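Local coordinates for protein Rho guanine nucleotide exchange factor 11 (Homo sapiens, PDB 5JHH) that probably activates RhoA-type small GTPases by promoting GDP-to-GTP exchange through its Dbl-homology (DH) domain, which is paired with a pleckstrin-homology (PH) domain, at residues 20-25 and 181-186. Numbering follows the deposited sequence.
Sequences EIDRQE and IKHTEG
Arg23, near the start of helix 18-54, comes within 5.1 Å (CA to CA) of His183, in the loop that follows helix 165-182. The contact thus joins the opening turns of the first long helix of the Dbl-homology helical bundle to the loop that leads into helix 189-227. The His183 ring is sandwiched: Asp22 CB sits over one face, 3.5 Å from the ring centroid and 14° off its normal, a CH-pi contact, while Lys182 CG covers the opposite face nearer the rim. The Asp22 carboxylate is turned 75° from the ring plane, with OD2 3.9 Å from His183 NE2.

Beside this CH-pi contact the Arg23 chain, extended from CG to NE with CG anti to the backbone N (chi1 -168°), runs past the His183 carbonyl; CD comes to 3.5 Å from His183 O. Its guanidinium is gripped at several points. NH1 donates a hydrogen bond to Lys95 O and NH2 to Ile94 O, and Glu20 OE2, lying in the guanidinium plane, accepts a weak hydrogen bond from Arg23 NH2 (3.4 Å), part of a salt bridge. The same OE2 receives a nearly straight hydrogen bond from Gln24 NE2 (3.0 Å), arriving from above the carboxylate plane, so one oxygen ties two side chains one helical turn on. Thr184 OG1, also hydrogen-bonded to Ile180 O of the preceding helix, stands at the guanidinium edge. One water completes the link: it accepts from Arg23 NE at 2.6 Å and donates to Thr184 OG1 at 2.8 Å.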
loop_
_atom_site.group_PDB
_atom_site.type_symbol
_atom_site.label_atom_id
_atom_site.label_comp_id
_atom_site.label_asym_id
_atom_site.label_seq_id
_atom_site.Cartn_x
_atom_site.Cartn_y
_atom_site.Cartn_z
ATOM N N GLU A 20 -7.983 12.330 29.373
ATOM C CA GLU A 20 -7.458 11.122 29.970
ATOM C C GLU A 20 -8.356 9.908 29.683
ATOM O O GLU A 20 -7.893 8.769 29.648
ATOM C CB GLU A 20 -7.247 11.302 31.473
ATOM C CG GLU A 20 -6.891 10.022 32.244
ATOM C CD GLU A 20 -5.560 9.374 31.831
ATOM O OE1 GLU A 20 -4.583 9.473 32.600
ATOM O OE2 GLU A 20 -5.488 8.738 30.760
ATOM N N ILE A 21 -9.639 10.149 29.461
ATOM C CA ILE A 21 -10.524 9.093 29.021
ATOM C C ILE A 21 -10.065 8.642 27.629
ATOM O O ILE A 21 -9.975 7.460 27.352
ATOM C CB ILE A 21 -11.973 9.579 28.886
ATOM C CG1 ILE A 21 -12.518 10.129 30.215
ATOM C CG2 ILE A 21 -12.858 8.449 28.356
ATOM C CD1 ILE A 21 -13.345 9.134 31.013
ATOM N N ASP A 22 -9.814 9.617 26.755
ATOM C CA ASP A 22 -9.486 9.348 25.369
ATOM C C ASP A 22 -8.143 8.644 25.248
ATOM O O ASP A 22 -8.014 7.736 24.453
ATOM C CB ASP A 22 -9.470 10.639 24.547
ATOM C CG ASP A 22 -10.860 11.253 24.406
ATOM O OD1 ASP A 22 -11.801 10.751 25.057
ATOM O OD2 ASP A 22 -10.999 12.264 23.687
ATOM N N ARG A 23 -7.173 9.086 26.048
ATOM C CA ARG A 23 -5.892 8.437 26.195
ATOM C C ARG A 23 -6.072 6.984 26.562
ATOM O O ARG A 23 -5.478 6.107 25.923
ATOM C CB ARG A 23 -5.071 9.157 27.261
ATOM C CG ARG A 23 -3.621 8.764 27.300
ATOM C CD ARG A 23 -2.909 9.388 28.486
ATOM N NE ARG A 23 -1.644 8.716 28.679
ATOM C CZ ARG A 23 -1.401 7.787 29.603
ATOM N NH1 ARG A 23 -0.214 7.227 29.618
ATOM N NH2 ARG A 23 -2.305 7.440 30.522
ATOM N N GLN A 24 -6.948 6.705 27.522
ATOM C CA GLN A 24 -7.205 5.306 27.920
ATOM C C GLN A 24 -7.818 4.475 26.811
ATOM O O GLN A 24 -7.550 3.280 26.699
ATOM C CB GLN A 24 -8.120 5.225 29.124
ATOM C CG GLN A 24 -7.492 5.819 30.355
ATOM C CD GLN A 24 -6.253 5.085 30.753
ATOM O OE1 GLN A 24 -6.260 3.883 30.820
ATOM N NE2 GLN A 24 -5.178 5.814 31.019
ATOM N N GLU A 25 -8.675 5.098 26.028
ATOM C CA GLU A 25 -9.351 4.379 24.975
ATOM C C GLU A 25 -8.347 3.905 23.945
ATOM O O GLU A 25 -8.400 2.762 23.503
ATOM C CB GLU A 25 -10.374 5.270 24.272
ATOM C CG GLU A 25 -11.673 5.442 25.029
ATOM C CD GLU A 25 -12.448 4.147 25.149
ATOM O OE1 GLU A 25 -12.144 3.198 24.406
ATOM O OE2 GLU A 25 -13.359 4.069 25.990
ATOM N N ILE A 181 -0.221 10.123 21.788
ATOM C CA ILE A 181 0.592 11.295 21.985
ATOM C C ILE A 181 -0.309 12.533 22.107
ATOM O O ILE A 181 -0.214 13.291 23.057
ATOM C CB ILE A 181 1.524 11.449 20.774
ATOM C CG1 ILE A 181 2.674 10.461 20.909
ATOM C CG2 ILE A 181 1.988 12.906 20.596
ATOM C CD1 ILE A 181 3.480 10.310 19.651
ATOM N N LYS A 182 -1.177 12.696 21.116
ATOM C CA LYS A 182 -2.273 13.635 21.120
ATOM C C LYS A 182 -2.999 13.742 22.439
ATOM O O LYS A 182 -3.438 14.825 22.790
ATOM C CB LYS A 182 -3.288 13.233 20.044
ATOM C CG LYS A 182 -4.586 14.038 20.049
ATOM C CD LYS A 182 -5.341 13.932 18.723
ATOM C CE LYS A 182 -6.439 14.985 18.603
ATOM N NZ LYS A 182 -7.603 14.475 17.823
ATOM N N HIS A 183 -3.203 12.642 23.140
ATOM C CA HIS A 183 -3.909 12.729 24.416
ATOM C C HIS A 183 -2.990 12.634 25.620
ATOM O O HIS A 183 -3.429 12.323 26.711
ATOM C CB HIS A 183 -5.016 11.708 24.479
ATOM C CG HIS A 183 -6.063 11.931 23.439
ATOM N ND1 HIS A 183 -6.544 10.925 22.631
ATOM C CD2 HIS A 183 -6.692 13.063 23.048
ATOM C CE1 HIS A 183 -7.438 11.423 21.796
ATOM N NE2 HIS A 183 -7.542 12.720 22.025
ATOM N N THR A 184 -1.716 12.951 25.431
ATOM C CA THR A 184 -0.740 12.916 26.521
ATOM C C THR A 184 -0.308 14.355 26.862
ATOM O O THR A 184 -0.080 15.188 25.961
ATOM C CB THR A 184 0.491 12.074 26.080
ATOM O OG1 THR A 184 0.073 10.743 25.806
ATOM C CG2 THR A 184 1.591 12.036 27.150
ATOM N N GLU A 185 -0.182 14.658 28.149
ATOM C CA GLU A 185 0.149 16.035 28.568
ATOM C C GLU A 185 1.507 16.315 28.000
ATOM O O GLU A 185 2.407 15.496 28.158
ATOM C CB GLU A 185 0.203 16.175 30.097
ATOM C CG GLU A 185 -1.109 15.905 30.814
ATOM C CD GLU A 185 -2.079 17.065 30.716
ATOM O OE1 GLU A 185 -1.728 18.130 31.262
ATOM O OE2 GLU A 185 -3.183 16.909 30.115
ATOM N N GLY A 186 1.656 17.434 27.310
ATOM C CA GLY A 186 2.974 17.909 26.834
ATOM C C GLY A 186 3.936 18.323 27.953
ATOM O O GLY A 186 3.561 18.363 29.122
HETATM O O HOH W 1 0.772 8.712 27.651
#